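Local coordinates for protein putative thioesterase (Escherichia coli, PDB 5UGZ) that is a type II thioesterase of the colibactin NRPS/PKS pathway that releases biosynthetic intermediates, probably by hydrolysing the thioesters that carry them, at residues Y27-S32 with R53-A58. Residues are numbered along the deposited sequence; the frame is centred on the assembly and turned at random.
Sequences YCLPYS and RPLEPA
Tyr27 and Arg53 both turn CG beside the backbone N and anti to the carbonyl carbon (chi1 -62° and -66°), and their side chains run abreast on the same face of the parallel pair. The ring meets the aliphatic root of the arginine: Tyr27 CD2 lies 3.5 Å from Arg53 CB, approached obliquely. Leu55, whose CG takes the same first rotation, brings CD2 to the ring edge, 3.8 Å from Tyr27 CD2, while its other methyl, CD1, sits 4.1 Å from Leu29 CD1. An alanine in place of Tyr27 would probably open a gap beside Arg53 CB and Leu55 CD2.

The backbones follow the rule for parallel strands, in which one residue bonds to both neighbours of the residue facing it. Cys28 N gives a weak bond to Arg53 O (3.3 Å), and Cys28 O accepts from Leu55 N at 2.9 Å in a nearly straight bond (172°) lying in the carbonyl plane. Between them Pro54, lacking an N-H, fits the outermost strand, 50-54, of an alpha/beta-hydrolase sheet. The Tyr27 CA-H also points at Arg53 O. Beyond the strands the two segments diverge, yet the two proline rings still meet, Pro30 CG lying 3.7 Å from Pro57 CD.

On the far side of strand 24-29 the backbone of Tyr27 and Leu29 bonds to strand 91-97. Leu79 of helix 72-83 packs against both Leu29 and Leu55. Leu29 also touches the probable nucleophile elbow. The chemistry is thus divided: directional backbone bonds fix the register at the strand ends, and apolar contacts, largely shielded from solvent, continue the join into the loops, past the last bridge of the ladder.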
loop_
_atom_site.group_PDB
_atom_site.type_symbol
_atom_site.label_atom_id
_atom_site.label_comp_id
_atom_site.label_asym_id
_atom_site.label_seq_id
_atom_site.Cartn_x
_atom_site.Cartn_y
_atom_site.Cartn_z
ATOM N N TYR A 27 -0.378 0.261 -10.720
ATOM C CA TYR A 27 0.801 -0.001 -9.907
ATOM C C TYR A 27 0.351 -0.352 -8.496
ATOM O O TYR A 27 -0.404 0.403 -7.878
ATOM C CB TYR A 27 1.730 1.222 -9.901
ATOM C CG TYR A 27 2.237 1.545 -11.308
ATOM C CD1 TYR A 27 1.537 2.408 -12.155
ATOM C CD2 TYR A 27 3.373 0.932 -11.807
ATOM C CE1 TYR A 27 1.985 2.660 -13.446
ATOM C CE2 TYR A 27 3.819 1.176 -13.084
ATOM C CZ TYR A 27 3.125 2.027 -13.901
ATOM O OH TYR A 27 3.602 2.251 -15.173
ATOM N N CYS A 28 0.804 -1.501 -7.991
ATOM C CA CYS A 28 0.412 -1.970 -6.672
ATOM C C CYS A 28 1.626 -2.080 -5.762
ATOM O O CYS A 28 2.660 -2.627 -6.159
ATOM C CB CYS A 28 -0.306 -3.315 -6.759
ATOM S SG CYS A 28 -1.836 -3.207 -7.711
ATOM N N LEU A 29 1.483 -1.570 -4.529
ATOM C CA LEU A 29 2.538 -1.631 -3.528
ATOM C C LEU A 29 2.115 -2.529 -2.375
ATOM O O LEU A 29 0.976 -2.426 -1.904
ATOM C CB LEU A 29 2.882 -0.218 -3.004
ATOM C CG LEU A 29 3.631 0.664 -4.012
ATOM C CD1 LEU A 29 2.748 1.012 -5.187
ATOM C CD2 LEU A 29 4.145 1.942 -3.364
ATOM N N PRO A 30 2.988 -3.406 -1.890
ATOM C CA PRO A 30 2.594 -4.364 -0.856
ATOM C C PRO A 30 2.643 -3.777 0.553
ATOM O O PRO A 30 3.171 -2.696 0.809
ATOM C CB PRO A 30 3.624 -5.489 -1.028
ATOM C CG PRO A 30 4.836 -4.804 -1.547
ATOM C CD PRO A 30 4.371 -3.615 -2.353
ATOM N N TYR A 31 2.069 -4.526 1.487
ATOM C CA TYR A 31 2.102 -4.144 2.890
ATOM C C TYR A 31 3.454 -4.496 3.520
ATOM O O TYR A 31 4.362 -5.007 2.862
ATOM C CB TYR A 31 0.967 -4.821 3.640
ATOM C CG TYR A 31 0.782 -6.255 3.245
ATOM C CD1 TYR A 31 1.829 -7.180 3.382
ATOM C CD2 TYR A 31 -0.431 -6.703 2.747
ATOM C CE1 TYR A 31 1.670 -8.499 3.018
ATOM C CE2 TYR A 31 -0.601 -8.022 2.389
ATOM C CZ TYR A 31 0.456 -8.911 2.529
ATOM O OH TYR A 31 0.295 -10.213 2.162
ATOM N N SER A 32 3.589 -4.238 4.821
ATOM C CA SER A 32 4.858 -4.449 5.523
ATOM C C SER A 32 5.257 -5.922 5.532
ATOM O O SER A 32 4.444 -6.793 5.861
ATOM C CB SER A 32 4.770 -3.931 6.959
ATOM O OG SER A 32 4.595 -2.525 6.992
ATOM N N ARG A 53 0.850 -3.949 -12.699
ATOM C CA ARG A 53 2.240 -3.510 -12.566
ATOM C C ARG A 53 2.656 -3.521 -11.099
ATOM O O ARG A 53 2.827 -2.466 -10.476
ATOM C CB ARG A 53 2.434 -2.119 -13.161
ATOM C CG ARG A 53 2.236 -2.060 -14.628
ATOM C CD ARG A 53 3.322 -2.856 -15.290
ATOM N NE ARG A 53 3.358 -2.601 -16.712
ATOM C CZ ARG A 53 4.018 -3.354 -17.580
ATOM N NH1 ARG A 53 4.677 -4.427 -17.166
ATOM N NH2 ARG A 53 4.010 -3.045 -18.867
ATOM N N PRO A 54 2.842 -4.705 -10.519
ATOM C CA PRO A 54 3.300 -4.776 -9.129
ATOM C C PRO A 54 4.675 -4.153 -8.994
ATOM O O PRO A 54 5.561 -4.386 -9.808
ATOM C CB PRO A 54 3.328 -6.281 -8.838
ATOM C CG PRO A 54 2.442 -6.909 -9.900
ATOM C CD PRO A 54 2.600 -6.034 -11.107
ATOM N N LEU A 55 4.849 -3.338 -7.964
ATOM C CA LEU A 55 6.122 -2.665 -7.725
ATOM C C LEU A 55 6.814 -3.362 -6.570
ATOM O O LEU A 55 6.247 -3.459 -5.477
ATOM C CB LEU A 55 5.928 -1.176 -7.430
ATOM C CG LEU A 55 5.457 -0.313 -8.609
ATOM C CD1 LEU A 55 5.468 1.160 -8.261
ATOM C CD2 LEU A 55 6.238 -0.558 -9.888
ATOM N N GLU A 56 8.026 -3.866 -6.823
ATOM C CA GLU A 56 8.760 -4.640 -5.832
ATOM C C GLU A 56 9.652 -3.723 -5.007
ATOM O O GLU A 56 10.644 -3.209 -5.540
ATOM C CB GLU A 56 9.602 -5.714 -6.506
ATOM C CG GLU A 56 10.207 -6.720 -5.529
ATOM C CD GLU A 56 9.220 -7.784 -5.083
ATOM O OE1 GLU A 56 9.054 -8.797 -5.801
ATOM O OE2 GLU A 56 8.623 -7.622 -4.005
ATOM N N PRO A 57 9.365 -3.521 -3.714
ATOM C CA PRO A 57 10.306 -2.823 -2.830
ATOM C C PRO A 57 11.613 -3.586 -2.706
ATOM O O PRO A 57 11.644 -4.808 -2.818
ATOM C CB PRO A 57 9.574 -2.792 -1.483
ATOM C CG PRO A 57 8.173 -3.148 -1.778
ATOM C CD PRO A 57 8.181 -4.000 -2.989
ATOM N N ALA A 58 12.691 -2.854 -2.433
ATOM C CA ALA A 58 14.016 -3.446 -2.414
ATOM C C ALA A 58 14.175 -4.389 -1.225
ATOM O O ALA A 58 13.600 -4.180 -0.154
ATOM C CB ALA A 58 15.082 -2.351 -2.360
HETATM O O HOH W 1 4.015 -4.549 -5.468
#